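Local atomic coordinates of signal transduction histidine kinase, LytS (Clostridium beijerinckii, PDB entry 5XSJ), a protein that probably acts as a sensor histidine kinase that transfers a phosphoryl group from ATP to a histidine, represented here by its N-terminal helical part. Residues V29-I40 against F111-D122. Numbering follows the deposited sequence.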
loop_
_atom_site.group_PDB
_atom_site.type_symbol
_atom_site.label_atom_id
_atom_site.label_comp_id
_atom_site.label_asym_id
_atom_site.label_seq_id
_atom_site.Cartn_x
_atom_site.Cartn_y
_atom_site.Cartn_z
ATOM N N VAL B 29 2.851 -4.116 21.245
ATOM C CA VAL B 29 2.527 -4.634 19.923
ATOM C C VAL B 29 3.687 -4.366 18.969
ATOM O O VAL B 29 4.146 -5.275 18.286
ATOM C CB VAL B 29 1.231 -4.009 19.348
ATOM C CG1 VAL B 29 0.980 -4.552 17.980
ATOM C CG2 VAL B 29 0.027 -4.301 20.263
ATOM N N ASP B 30 4.169 -3.126 18.940
ATOM C CA ASP B 30 5.306 -2.776 18.087
ATOM C C ASP B 30 6.534 -3.618 18.413
ATOM O O ASP B 30 7.192 -4.137 17.518
ATOM C CB ASP B 30 5.645 -1.287 18.211
ATOM C CG ASP B 30 4.513 -0.384 17.704
ATOM O OD1 ASP B 30 3.521 -0.916 17.149
ATOM O OD2 ASP B 30 4.609 0.855 17.858
ATOM N N SER B 31 6.845 -3.773 19.693
ATOM C CA SER B 31 8.035 -4.532 20.054
ATOM C C SER B 31 7.852 -6.016 19.742
ATOM O O SER B 31 8.803 -6.718 19.348
ATOM C CB SER B 31 8.365 -4.328 21.529
ATOM O OG SER B 31 9.351 -5.252 21.942
ATOM N N SER B 32 6.626 -6.502 19.916
ATOM C CA SER B 32 6.332 -7.900 19.588
ATOM C C SER B 32 6.590 -8.188 18.102
ATOM O O SER B 32 7.217 -9.200 17.758
ATOM C CB SER B 32 4.884 -8.244 19.949
ATOM O OG SER B 32 4.568 -9.557 19.549
ATOM N N LEU B 33 6.114 -7.291 17.234
ATOM C CA LEU B 33 6.286 -7.407 15.783
ATOM C C LEU B 33 7.759 -7.402 15.400
ATOM O O LEU B 33 8.216 -8.234 14.619
ATOM C CB LEU B 33 5.554 -6.259 15.055
ATOM C CG LEU B 33 5.694 -6.262 13.522
ATOM C CD1 LEU B 33 5.059 -7.513 12.887
ATOM C CD2 LEU B 33 5.133 -5.001 12.895
ATOM N N ASP B 34 8.498 -6.458 15.971
ATOM C CA ASP B 34 9.907 -6.289 15.670
ATOM C C ASP B 34 10.709 -7.547 16.010
ATOM O O ASP B 34 11.527 -8.019 15.207
ATOM C CB ASP B 34 10.437 -5.075 16.430
ATOM C CG ASP B 34 11.884 -4.777 16.117
ATOM O OD1 ASP B 34 12.369 -5.191 15.040
ATOM O OD2 ASP B 34 12.540 -4.126 16.953
ATOM N N ASN B 35 10.452 -8.112 17.189
ATOM C CA ASN B 35 11.142 -9.318 17.602
ATOM C C ASN B 35 10.719 -10.502 16.752
ATOM O O ASN B 35 11.561 -11.289 16.329
ATOM C CB ASN B 35 10.895 -9.585 19.090
ATOM C CG ASN B 35 11.756 -8.706 19.971
ATOM O OD1 ASN B 35 12.932 -8.984 20.150
ATOM N ND2 ASN B 35 11.188 -7.613 20.488
ATOM N N PHE B 36 9.417 -10.598 16.481
ATOM C CA PHE B 36 8.878 -11.599 15.553
ATOM C C PHE B 36 9.601 -11.575 14.203
ATOM O O PHE B 36 10.074 -12.602 13.731
ATOM C CB PHE B 36 7.373 -11.367 15.350
ATOM C CG PHE B 36 6.779 -12.138 14.204
ATOM C CD1 PHE B 36 6.549 -13.501 14.306
ATOM C CD2 PHE B 36 6.421 -11.490 13.028
ATOM C CE1 PHE B 36 5.986 -14.214 13.256
ATOM C CE2 PHE B 36 5.856 -12.195 11.973
ATOM C CZ PHE B 36 5.638 -13.559 12.085
ATOM N N ASN B 37 9.670 -10.391 13.591
ATOM C CA ASN B 37 10.384 -10.192 12.333
ATOM C C ASN B 37 11.822 -10.704 12.391
ATOM O O ASN B 37 12.255 -11.482 11.539
ATOM C CB ASN B 37 10.386 -8.711 11.954
ATOM C CG ASN B 37 9.033 -8.226 11.428
ATOM O OD1 ASN B 37 8.197 -9.017 10.988
ATOM N ND2 ASN B 37 8.827 -6.918 11.460
ATOM N N GLN B 38 12.565 -10.266 13.399
ATOM C CA GLN B 38 13.951 -10.710 13.558
ATOM C C GLN B 38 14.047 -12.209 13.738
ATOM O O GLN B 38 14.975 -12.836 13.230
ATOM C CB GLN B 38 14.613 -10.007 14.744
ATOM C CG GLN B 38 14.783 -8.494 14.539
ATOM C CD GLN B 38 15.280 -7.816 15.797
ATOM O OE1 GLN B 38 16.366 -8.123 16.298
ATOM N NE2 GLN B 38 14.465 -6.928 16.348
ATOM N N TYR B 39 13.090 -12.796 14.451
ATOM C CA TYR B 39 13.129 -14.236 14.667
ATOM C C TYR B 39 12.975 -15.002 13.361
ATOM O O TYR B 39 13.745 -15.923 13.088
ATOM C CB TYR B 39 12.049 -14.683 15.644
ATOM C CG TYR B 39 12.053 -16.183 15.859
ATOM C CD1 TYR B 39 13.146 -16.816 16.461
ATOM C CD2 TYR B 39 10.983 -16.967 15.458
ATOM C CE1 TYR B 39 13.168 -18.198 16.658
ATOM C CE2 TYR B 39 10.987 -18.351 15.654
ATOM C CZ TYR B 39 12.086 -18.956 16.256
ATOM O OH TYR B 39 12.092 -20.316 16.462
ATOM N N ILE B 40 11.984 -14.622 12.555
ATOM C CA ILE B 40 11.760 -15.283 11.272
ATOM C C ILE B 40 12.965 -15.120 10.339
ATOM O O ILE B 40 13.268 -16.018 9.551
ATOM C CB ILE B 40 10.484 -14.733 10.561
ATOM C CG1 ILE B 40 9.238 -15.012 11.404
ATOM C CG2 ILE B 40 10.329 -15.328 9.154
ATOM C CD1 ILE B 40 9.152 -16.461 11.910
ATOM N N PHE B 111 3.071 -14.234 7.085
ATOM C CA PHE B 111 4.155 -13.345 7.479
ATOM C C PHE B 111 3.757 -11.901 7.194
ATOM O O PHE B 111 3.912 -11.018 8.037
ATOM C CB PHE B 111 5.433 -13.719 6.720
ATOM C CG PHE B 111 6.684 -13.128 7.291
ATOM C CD1 PHE B 111 6.731 -12.690 8.603
ATOM C CD2 PHE B 111 7.822 -13.011 6.505
ATOM C CE1 PHE B 111 7.901 -12.152 9.135
ATOM C CE2 PHE B 111 8.985 -12.483 7.027
ATOM C CZ PHE B 111 9.026 -12.049 8.344
ATOM N N VAL B 112 3.246 -11.683 5.988
ATOM C CA VAL B 112 2.708 -10.397 5.575
ATOM C C VAL B 112 1.512 -9.973 6.422
ATOM O O VAL B 112 1.459 -8.836 6.900
ATOM C CB VAL B 112 2.299 -10.440 4.086
ATOM C CG1 VAL B 112 1.428 -9.251 3.729
ATOM C CG2 VAL B 112 3.543 -10.470 3.222
ATOM N N ALA B 113 0.554 -10.876 6.613
ATOM C CA ALA B 113 -0.641 -10.525 7.393
ATOM C C ALA B 113 -0.276 -10.092 8.813
ATOM O O ALA B 113 -0.824 -9.119 9.324
ATOM C CB ALA B 113 -1.631 -11.688 7.428
ATOM N N ALA B 114 0.675 -10.777 9.437
ATOM C CA ALA B 114 1.121 -10.393 10.779
ATOM C C ALA B 114 1.603 -8.944 10.831
ATOM O O ALA B 114 1.269 -8.212 11.760
ATOM C CB ALA B 114 2.216 -11.335 11.262
ATOM N N LYS B 115 2.385 -8.519 9.837
ATOM C CA LYS B 115 2.815 -7.113 9.750
ATOM C C LYS B 115 1.632 -6.184 9.576
ATOM O O LYS B 115 1.541 -5.140 10.228
ATOM C CB LYS B 115 3.758 -6.882 8.571
ATOM C CG LYS B 115 4.961 -7.815 8.482
ATOM C CD LYS B 115 5.659 -7.617 7.119
ATOM C CE LYS B 115 6.848 -8.526 6.971
ATOM N NZ LYS B 115 7.756 -8.314 8.137
ATOM N N ASN B 116 0.757 -6.539 8.638
ATOM C CA ASN B 116 -0.428 -5.728 8.351
ATOM C C ASN B 116 -1.310 -5.631 9.574
ATOM O O ASN B 116 -1.758 -4.551 9.934
ATOM C CB ASN B 116 -1.250 -6.312 7.181
ATOM C CG ASN B 116 -0.567 -6.137 5.834
ATOM O OD1 ASN B 116 0.270 -5.252 5.664
ATOM N ND2 ASN B 116 -0.942 -6.969 4.863
ATOM N N ILE B 117 -1.571 -6.769 10.209
ATOM C CA ILE B 117 -2.477 -6.765 11.343
ATOM C C ILE B 117 -1.880 -5.974 12.508
ATOM O O ILE B 117 -2.590 -5.248 13.196
ATOM C CB ILE B 117 -2.825 -8.185 11.797
ATOM C CG1 ILE B 117 -3.570 -8.927 10.684
ATOM C CG2 ILE B 117 -3.682 -8.140 13.056
ATOM C CD1 ILE B 117 -3.778 -10.412 10.980
ATOM N N ALA B 118 -0.571 -6.083 12.710
ATOM C CA ALA B 118 0.066 -5.301 13.767
ATOM C C ALA B 118 -0.150 -3.810 13.502
ATOM O O ALA B 118 -0.405 -3.041 14.428
ATOM C CB ALA B 118 1.554 -5.644 13.871
ATOM N N SER B 119 -0.111 -3.403 12.233
ATOM C CA SER B 119 -0.329 -1.991 11.909
ATOM C C SER B 119 -1.757 -1.579 12.199
ATOM O O SER B 119 -1.981 -0.459 12.633
ATOM C CB SER B 119 0.024 -1.679 10.450
ATOM O OG SER B 119 -0.985 -2.136 9.559
ATOM N N TYR B 120 -2.731 -2.464 11.991
ATOM C CA TYR B 120 -4.108 -2.122 12.382
ATOM C C TYR B 120 -4.180 -1.857 13.886
ATOM O O TYR B 120 -4.854 -0.919 14.316
ATOM C CB TYR B 120 -5.106 -3.230 12.030
ATOM C CG TYR B 120 -5.089 -3.684 10.588
ATOM C CD1 TYR B 120 -4.706 -2.826 9.558
ATOM C CD2 TYR B 120 -5.449 -4.986 10.259
ATOM C CE1 TYR B 120 -4.684 -3.262 8.242
ATOM C CE2 TYR B 120 -5.446 -5.422 8.960
ATOM C CZ TYR B 120 -5.058 -4.571 7.956
ATOM O OH TYR B 120 -5.058 -5.039 6.672
ATOM N N CYS B 121 -3.494 -2.692 14.683
ATOM C CA CYS B 121 -3.455 -2.510 16.140
ATOM C C CYS B 121 -2.925 -1.109 16.512
ATOM O O CYS B 121 -3.490 -0.427 17.359
ATOM C CB CYS B 121 -2.603 -3.614 16.806
ATOM S SG CYS B 121 -3.338 -5.282 16.723
ATOM N N ASP B 122 -1.856 -0.675 15.856
ATOM C CA ASP B 122 -1.336 0.677 16.056
ATOM C C ASP B 122 -2.354 1.771 15.842
ATOM O O ASP B 122 -2.371 2.746 16.594
ATOM C CB ASP B 122 -0.150 0.941 15.136
ATOM C CG ASP B 122 1.109 0.327 15.655
ATOM O OD1 ASP B 122 1.088 -0.130 16.822
ATOM O OD2 ASP B 122 2.110 0.292 14.908
#
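Helix segments V29-I40 and F111-D122 run antiparallel, their axes 10.0 Å apart at closest approach and their directions at 166°, so that V29 lies across from A118 and N37 across from F111. At the F111 end the contact is made by aromatic rings and I40. CE2 of F36 lies at the edge of the F111 ring, 3.5 Å from F111 CE1, though the two rings meet obliquely, their planes 72° apart. The branched I40 serves both: with chi1 at -62° its CG1 lies over a face of F36, toward the rim, while CG2 takes one face of F111, 3.9 Å from the ring centroid, a CH-pi contact. A114 suits its place by being small: its single methyl carbon lets F36 pack directly against this helix, CB 3.8 Å from F36 CE2. Over the other face of F111 passes CE of K115, a chain long enough to bring NZ to N37 OD1, 3.0 Å away, after a final bend at chi4. The ammonium stands above the carbonyl plane of N37, away from the lone pairs. In the middle, L33 spreads its two methyls along one side of the partner helix, CD2 3.8 Å from A118 CB and CD1 by the backbone of K115. V29 continues the apolar seam, its CG1 reaching C121 CB. Beside it D30 and D122 come from opposite directions with carboxylates almost perpendicular, OD1 to OD1 only 2.6 Å; one of them probably carries a proton, and K26 is a weak, distant counter-ion to both. With F36 also touching T94 on helix 73-99, and S32 facing helix 45-67, this is first-to-last helix packing in an antiparallel four-helix bundle, the N-terminal part of a probable histidine kinase.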